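Local atomic coordinates of large ribosomal subunit protein uL10 (Thermotoga maritima, PDB entry 1ZAV), a protein that forms part of the ribosomal stalk, binding large-subunit rRNA and carrying L7/L12 dimers, and is central to the ribosome's interaction with GTP-bound translation factors. Residues S16-F19 against K20-L24; Y101-Y104 against K105-A109; S137-E140 against L141-M144. All coordinates share one frame; numbering follows the deposited sequence.

How the contacts relate
The three contacts are each local, made between neighbouring turns of one continuous backbone, and they follow one another along the chain without touching. Contact 1 is where helix 5-19 runs into the loop before strand 24-28. Contact 2 is the C-terminal close of helix 94-106, and contact 3 the N-terminal cap of the long helix 138-176. Their centres stand about 26 to 27 Å from one another; the nearest atoms of contacts 1 and 2 are about 9 Å apart, and contact 3 is about 12 Å from either. Contacts 1 and 2 belong to the part built round the antiparallel sheet, whereas contact 3 opens the region that binds L7/L12 dimers.

Contact 1 of 3, residues S16-F19 against K20-L24; sequences SEIF and KKTSL
The carbonyl of Ile18 is the flat group on which this turn closes: Lys21 N lies above its plane, 49° out of it, and donates a sound hydrogen bond of 2.9 Å to Ile18 O. Thr22 N adds only a weak one to the same oxygen. The ring of Phe19 takes no part across the turn; it packs on Leu63, Ala66 and Leu67 of helix 60-69, a suitable place for a large buried aromatic. The side chains of Ile18 and Thr22 meet by their methyl branches, CG2 to CG2 at 3.8 Å. Both are beta-branched, and for Thr22 a chi1 of 49° sets OG1 between its backbone N and carbonyl carbon, 3.2 Å from Phe19 O, at most a weak bond. Phe19 O has a firmer partner in Tyr72 OH. Lys20 lays its CG 3.1 Å from Ser16 O before its chain leads away, while its N-H is shared, weakly, between Ser16 O and Glu17 O. Threonine thus suits this exit by joining an apolar branch to a polar one. The chemistry implies that one well-formed i to i+3 bond, helped by weak ones, tightens the chain where it leaves helix 5-19 for strand 24-28.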
# COMPACT_ATOMS: atom_id res chain seq x y z
N SER A 16 23.48 -20.84 19.97
CA SER A 16 22.52 -20.02 20.70
C SER A 16 22.89 -18.55 20.64
O SER A 16 22.02 -17.69 20.49
CB SER A 16 22.45 -20.46 22.17
OG SER A 16 21.88 -21.76 22.31
N GLU A 17 24.18 -18.26 20.76
CA GLU A 17 24.65 -16.89 20.70
C GLU A 17 24.46 -16.34 19.29
O GLU A 17 24.15 -15.17 19.12
CB GLU A 17 26.12 -16.81 21.12
CG GLU A 17 26.33 -17.19 22.59
CD GLU A 17 27.79 -17.24 23.00
OE1 GLU A 17 28.57 -17.99 22.38
OE2 GLU A 17 28.16 -16.52 23.96
N ILE A 18 24.65 -17.17 18.27
CA ILE A 18 24.47 -16.69 16.91
C ILE A 18 23.00 -16.31 16.71
O ILE A 18 22.70 -15.21 16.27
CB ILE A 18 24.85 -17.75 15.86
CG1 ILE A 18 26.37 -17.90 15.80
CG2 ILE A 18 24.32 -17.35 14.49
CD1 ILE A 18 26.82 -19.05 14.93
N PHE A 19 22.10 -17.22 17.06
CA PHE A 19 20.66 -16.97 16.91
C PHE A 19 20.19 -15.76 17.71
O PHE A 19 19.11 -15.22 17.45
CB PHE A 19 19.83 -18.20 17.31
CG PHE A 19 20.00 -19.38 16.39
CD1 PHE A 19 20.52 -19.22 15.10
CD2 PHE A 19 19.63 -20.65 16.80
CE1 PHE A 19 20.67 -20.31 14.25
CE2 PHE A 19 19.76 -21.75 15.95
CZ PHE A 19 20.29 -21.58 14.67
N LYS A 20 20.98 -15.33 18.69
CA LYS A 20 20.60 -14.17 19.49
C LYS A 20 20.88 -12.87 18.74
O LYS A 20 20.40 -11.81 19.13
CB LYS A 20 21.36 -14.14 20.82
CG LYS A 20 20.85 -15.12 21.87
CD LYS A 20 21.49 -14.83 23.23
CE LYS A 20 21.14 -13.43 23.72
NZ LYS A 20 21.90 -13.06 24.94
N LYS A 21 21.65 -12.94 17.66
CA LYS A 21 21.96 -11.73 16.92
C LYS A 21 21.52 -11.72 15.45
O LYS A 21 21.72 -10.74 14.75
CB LYS A 21 23.46 -11.43 16.98
CG LYS A 21 24.31 -12.25 16.03
CD LYS A 21 25.63 -11.52 15.75
CE LYS A 21 26.42 -12.18 14.63
NZ LYS A 21 27.55 -11.32 14.16
N THR A 22 20.93 -12.82 15.00
CA THR A 22 20.48 -12.95 13.61
C THR A 22 19.23 -12.12 13.31
O THR A 22 18.43 -11.85 14.20
CB THR A 22 20.16 -14.40 13.28
OG1 THR A 22 19.31 -14.94 14.31
CG2 THR A 22 21.44 -15.21 13.18
N SER A 23 19.08 -11.74 12.04
CA SER A 23 17.93 -10.96 11.61
C SER A 23 17.00 -11.87 10.80
O SER A 23 15.89 -11.49 10.44
CB SER A 23 18.37 -9.76 10.77
OG SER A 23 18.93 -10.17 9.53
N LEU A 24 17.49 -13.07 10.52
CA LEU A 24 16.74 -14.06 9.77
C LEU A 24 17.22 -15.46 10.12
O LEU A 24 18.42 -15.70 10.27
CB LEU A 24 16.90 -13.85 8.25
CG LEU A 24 16.45 -15.04 7.39
CD1 LEU A 24 14.94 -15.18 7.47
CD2 LEU A 24 16.87 -14.86 5.92

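Contact 2 of 3, residues Y101-Y104 against K105-A109; sequences YNFY and KDKKA
Lys107 sets its CD over one face of the Phe103 ring, 4.3 Å from the ring centroid and 17° off the normal, displaced toward the rim: a CH-pi contact. The phenyl group is brought there by chi1 near 180°, which sets CG opposite the backbone N, and the lysine chain bends at chi2 to reach it. Phe103 also packs on Asp37, Glu40 and Arg44 of helix 35-49, and a lysine suits its flank because the aliphatic middle covers the ring and the chain also touches Asp37. Two residues earlier, on another side of the helix, Lys105 passes Tyr101 at a slant, CD to CE2 3.5 Å, while the Tyr101 side chain also touches Val129, Glu130 and Ala133 of helix 126-133, and Leu111 and Leu114. Along this last turn of helix 94-106, Lys105 N bonds to Tyr101 O at 3.2 Å and Lys107 N to Phe103 O at 3.0 Å. The helix then closes in a Schellman motif: Lys108 takes a positive phi, its N reaches back to Lys105 O at 2.8 Å, and Ala109 N bonds almost straight to Tyr104 O, also at 2.8 Å. This wrap brings the small Ala109 CB to within 3.7 Å of Tyr104 CD2, an apolar touch. Tyr104 itself is buried; its OH is hydrogen-bonded to Asp29 O, and its ring meets that of Phe33, the two planes about 50° apart. Asp106, itself exposed, sends OD1 to a salt bridge with Arg44 of helix 35-49, which Phe103 also touches.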
# COMPACT_ATOMS: atom_id res chain seq x y z
N TYR A 101 14.81 -18.87 -2.39
CA TYR A 101 13.51 -19.13 -3.02
C TYR A 101 13.75 -19.41 -4.51
O TYR A 101 13.26 -20.39 -5.06
CB TYR A 101 12.60 -17.90 -2.88
CG TYR A 101 11.22 -18.09 -3.49
CD1 TYR A 101 10.24 -18.83 -2.83
CD2 TYR A 101 10.91 -17.53 -4.73
CE1 TYR A 101 8.97 -19.00 -3.40
CE2 TYR A 101 9.64 -17.70 -5.30
CZ TYR A 101 8.68 -18.44 -4.63
OH TYR A 101 7.43 -18.61 -5.19
N ASN A 102 14.52 -18.54 -5.16
CA ASN A 102 14.82 -18.70 -6.58
C ASN A 102 15.76 -19.88 -6.86
O ASN A 102 15.81 -20.39 -7.99
CB ASN A 102 15.41 -17.40 -7.14
CG ASN A 102 14.39 -16.27 -7.20
OD1 ASN A 102 14.75 -15.10 -7.21
ND2 ASN A 102 13.11 -16.63 -7.25
N PHE A 103 16.51 -20.32 -5.85
CA PHE A 103 17.42 -21.44 -6.03
C PHE A 103 16.59 -22.72 -6.11
O PHE A 103 16.81 -23.56 -6.99
CB PHE A 103 18.41 -21.54 -4.87
CG PHE A 103 19.38 -22.68 -4.99
CD1 PHE A 103 20.50 -22.57 -5.81
CD2 PHE A 103 19.17 -23.87 -4.30
CE1 PHE A 103 21.40 -23.63 -5.94
CE2 PHE A 103 20.05 -24.93 -4.42
CZ PHE A 103 21.17 -24.81 -5.24
N TYR A 104 15.66 -22.87 -5.17
CA TYR A 104 14.80 -24.05 -5.15
C TYR A 104 13.99 -24.10 -6.45
O TYR A 104 13.73 -25.18 -6.98
CB TYR A 104 13.85 -24.01 -3.95
CG TYR A 104 14.41 -24.68 -2.71
CD1 TYR A 104 15.63 -24.28 -2.17
CD2 TYR A 104 13.74 -25.74 -2.11
CE1 TYR A 104 16.18 -24.94 -1.05
CE2 TYR A 104 14.27 -26.40 -0.99
CZ TYR A 104 15.49 -25.99 -0.48
OH TYR A 104 16.03 -26.65 0.60
N LYS A 105 13.61 -22.93 -6.94
CA LYS A 105 12.85 -22.85 -8.19
C LYS A 105 13.70 -23.29 -9.38
O LYS A 105 13.25 -24.09 -10.20
CB LYS A 105 12.34 -21.42 -8.42
CG LYS A 105 10.98 -21.15 -7.80
CD LYS A 105 10.55 -19.71 -8.00
CE LYS A 105 10.50 -19.32 -9.47
NZ LYS A 105 10.13 -17.89 -9.64
N ASP A 106 14.92 -22.78 -9.45
CA ASP A 106 15.84 -23.14 -10.53
C ASP A 106 16.09 -24.65 -10.54
O ASP A 106 16.28 -25.26 -11.59
CB ASP A 106 17.18 -22.42 -10.36
CG ASP A 106 17.04 -20.91 -10.44
OD1 ASP A 106 18.06 -20.22 -10.22
OD2 ASP A 106 15.93 -20.42 -10.71
N LYS A 107 16.08 -25.25 -9.35
CA LYS A 107 16.31 -26.68 -9.22
C LYS A 107 15.02 -27.48 -9.33
O LYS A 107 15.03 -28.70 -9.26
CB LYS A 107 17.01 -26.98 -7.89
CG LYS A 107 18.53 -27.07 -8.01
CD LYS A 107 19.10 -25.83 -8.68
CE LYS A 107 20.50 -26.08 -9.19
NZ LYS A 107 21.06 -24.91 -9.92
N LYS A 108 13.91 -26.77 -9.51
CA LYS A 108 12.62 -27.42 -9.64
C LYS A 108 12.20 -28.19 -8.40
O LYS A 108 11.60 -29.26 -8.50
CB LYS A 108 12.64 -28.36 -10.85
CG LYS A 108 12.88 -27.65 -12.18
CD LYS A 108 11.83 -26.58 -12.44
CE LYS A 108 10.41 -27.15 -12.45
NZ LYS A 108 10.22 -28.19 -13.51
N ALA A 109 12.51 -27.65 -7.23
CA ALA A 109 12.15 -28.30 -5.98
C ALA A 109 10.83 -27.79 -5.41
O ALA A 109 10.43 -26.66 -5.67
CB ALA A 109 13.27 -28.09 -4.95

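Contact 3 of 3, residues S137-E140 against L141-M144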
# COMPACT_ATOMS: atom_id res chain seq x y z
N SER A 137 12.50 -4.01 -4.35
CA SER A 137 13.71 -3.44 -3.77
C SER A 137 13.36 -2.26 -2.87
O SER A 137 12.31 -1.64 -3.01
CB SER A 137 14.67 -2.96 -4.86
OG SER A 137 14.15 -1.83 -5.53
N LYS A 138 14.26 -1.95 -1.94
CA LYS A 138 14.05 -0.84 -1.02
C LYS A 138 13.78 0.44 -1.80
O LYS A 138 12.94 1.26 -1.42
CB LYS A 138 15.27 -0.66 -0.11
CG LYS A 138 15.02 0.25 1.06
CD LYS A 138 16.08 0.11 2.13
CE LYS A 138 15.64 0.82 3.40
NZ LYS A 138 16.53 0.55 4.55
N GLU A 139 14.50 0.62 -2.91
CA GLU A 139 14.32 1.81 -3.73
C GLU A 139 12.91 1.87 -4.30
O GLU A 139 12.26 2.91 -4.25
CB GLU A 139 15.35 1.85 -4.86
CG GLU A 139 16.72 2.32 -4.40
CD GLU A 139 16.66 3.65 -3.64
OE1 GLU A 139 16.18 4.65 -4.21
OE2 GLU A 139 17.10 3.69 -2.47
N GLU A 140 12.43 0.74 -4.83
CA GLU A 140 11.08 0.68 -5.38
C GLU A 140 10.08 0.96 -4.26
O GLU A 140 9.07 1.64 -4.45
CB GLU A 140 10.82 -0.70 -5.98
CG GLU A 140 11.78 -1.08 -7.10
CD GLU A 140 11.53 -2.47 -7.67
OE1 GLU A 140 11.45 -3.44 -6.88
OE2 GLU A 140 11.41 -2.60 -8.91
N LEU A 141 10.38 0.45 -3.07
CA LEU A 141 9.52 0.65 -1.91
C LEU A 141 9.42 2.13 -1.57
O LEU A 141 8.31 2.66 -1.38
CB LEU A 141 10.04 -0.13 -0.71
CG LEU A 141 9.84 -1.64 -0.76
CD1 LEU A 141 10.60 -2.30 0.38
CD2 LEU A 141 8.35 -1.97 -0.68
N TYR A 142 10.56 2.81 -1.49
CA TYR A 142 10.57 4.23 -1.18
C TYR A 142 9.75 4.99 -2.22
O TYR A 142 9.01 5.91 -1.89
CB TYR A 142 12.01 4.77 -1.18
CG TYR A 142 12.77 4.53 0.11
CD1 TYR A 142 14.10 4.11 0.08
CD2 TYR A 142 12.18 4.75 1.35
CE1 TYR A 142 14.82 3.92 1.25
CE2 TYR A 142 12.89 4.57 2.54
CZ TYR A 142 14.21 4.15 2.48
OH TYR A 142 14.93 3.97 3.64
N ALA A 143 9.88 4.57 -3.48
CA ALA A 143 9.14 5.20 -4.57
C ALA A 143 7.63 5.08 -4.34
O ALA A 143 6.91 6.06 -4.47
CB ALA A 143 9.51 4.54 -5.90
N MET A 144 7.17 3.88 -4.00
CA MET A 144 5.75 3.63 -3.76
C MET A 144 5.21 4.37 -2.55
O MET A 144 4.04 4.75 -2.51
CB MET A 144 5.50 2.13 -3.55
CG MET A 144 6.14 1.21 -4.56
SD MET A 144 5.95 -0.51 -4.06
CE MET A 144 5.60 -1.30 -5.64
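Leu141 N donates to Ser137 O over 2.8 Å, nearly along the C=O axis, the first main-chain bond of the helix. Tyr142 N to Lys138 O, Ala143 N to Glu139 O and Met144 N to Glu140 O carry the same i to i+4 pattern onward. The buried Leu141 brings its CG to 3.3 Å from Ser137 O, and its side chain packs against an apolar group of another protein's chain. Beside it, Lys138 and Tyr142 run alongside one another, pointing the same way: the lysine, extended with CG opposite its backbone N (chi1 -167°), passes its CG 3.7 Å from Tyr142 CE1 and its CE 3.2 Å from Tyr142 OH. A long aliphatic chain suits this role, since it lines the tyrosine yet delivers NZ to the backbone of that neighbouring chain, to which it is hydrogen-bonded. The ring of Tyr142 stacks on an aromatic side chain of a further neighbouring chain. At the ring's edge, near its plane, stands Glu139 OE2, 4.0 Å from Tyr142 CD1, with the carboxylate turned 59° against the ring. Ser137 and Glu140 exchange bonds: Ser137 OG accepts from Glu140 N at 3.2 Å, and Glu140 OE1, on its anti side, accepts from Ser137 N at 2.8 Å. The positive end of the helix dipole would probably favour the charged carboxylate of Glu140. This reciprocal pair is a capping box with Ser137 as N-cap, and it opens the long helix 138-176, which lies in the region that binds L7/L12 dimers.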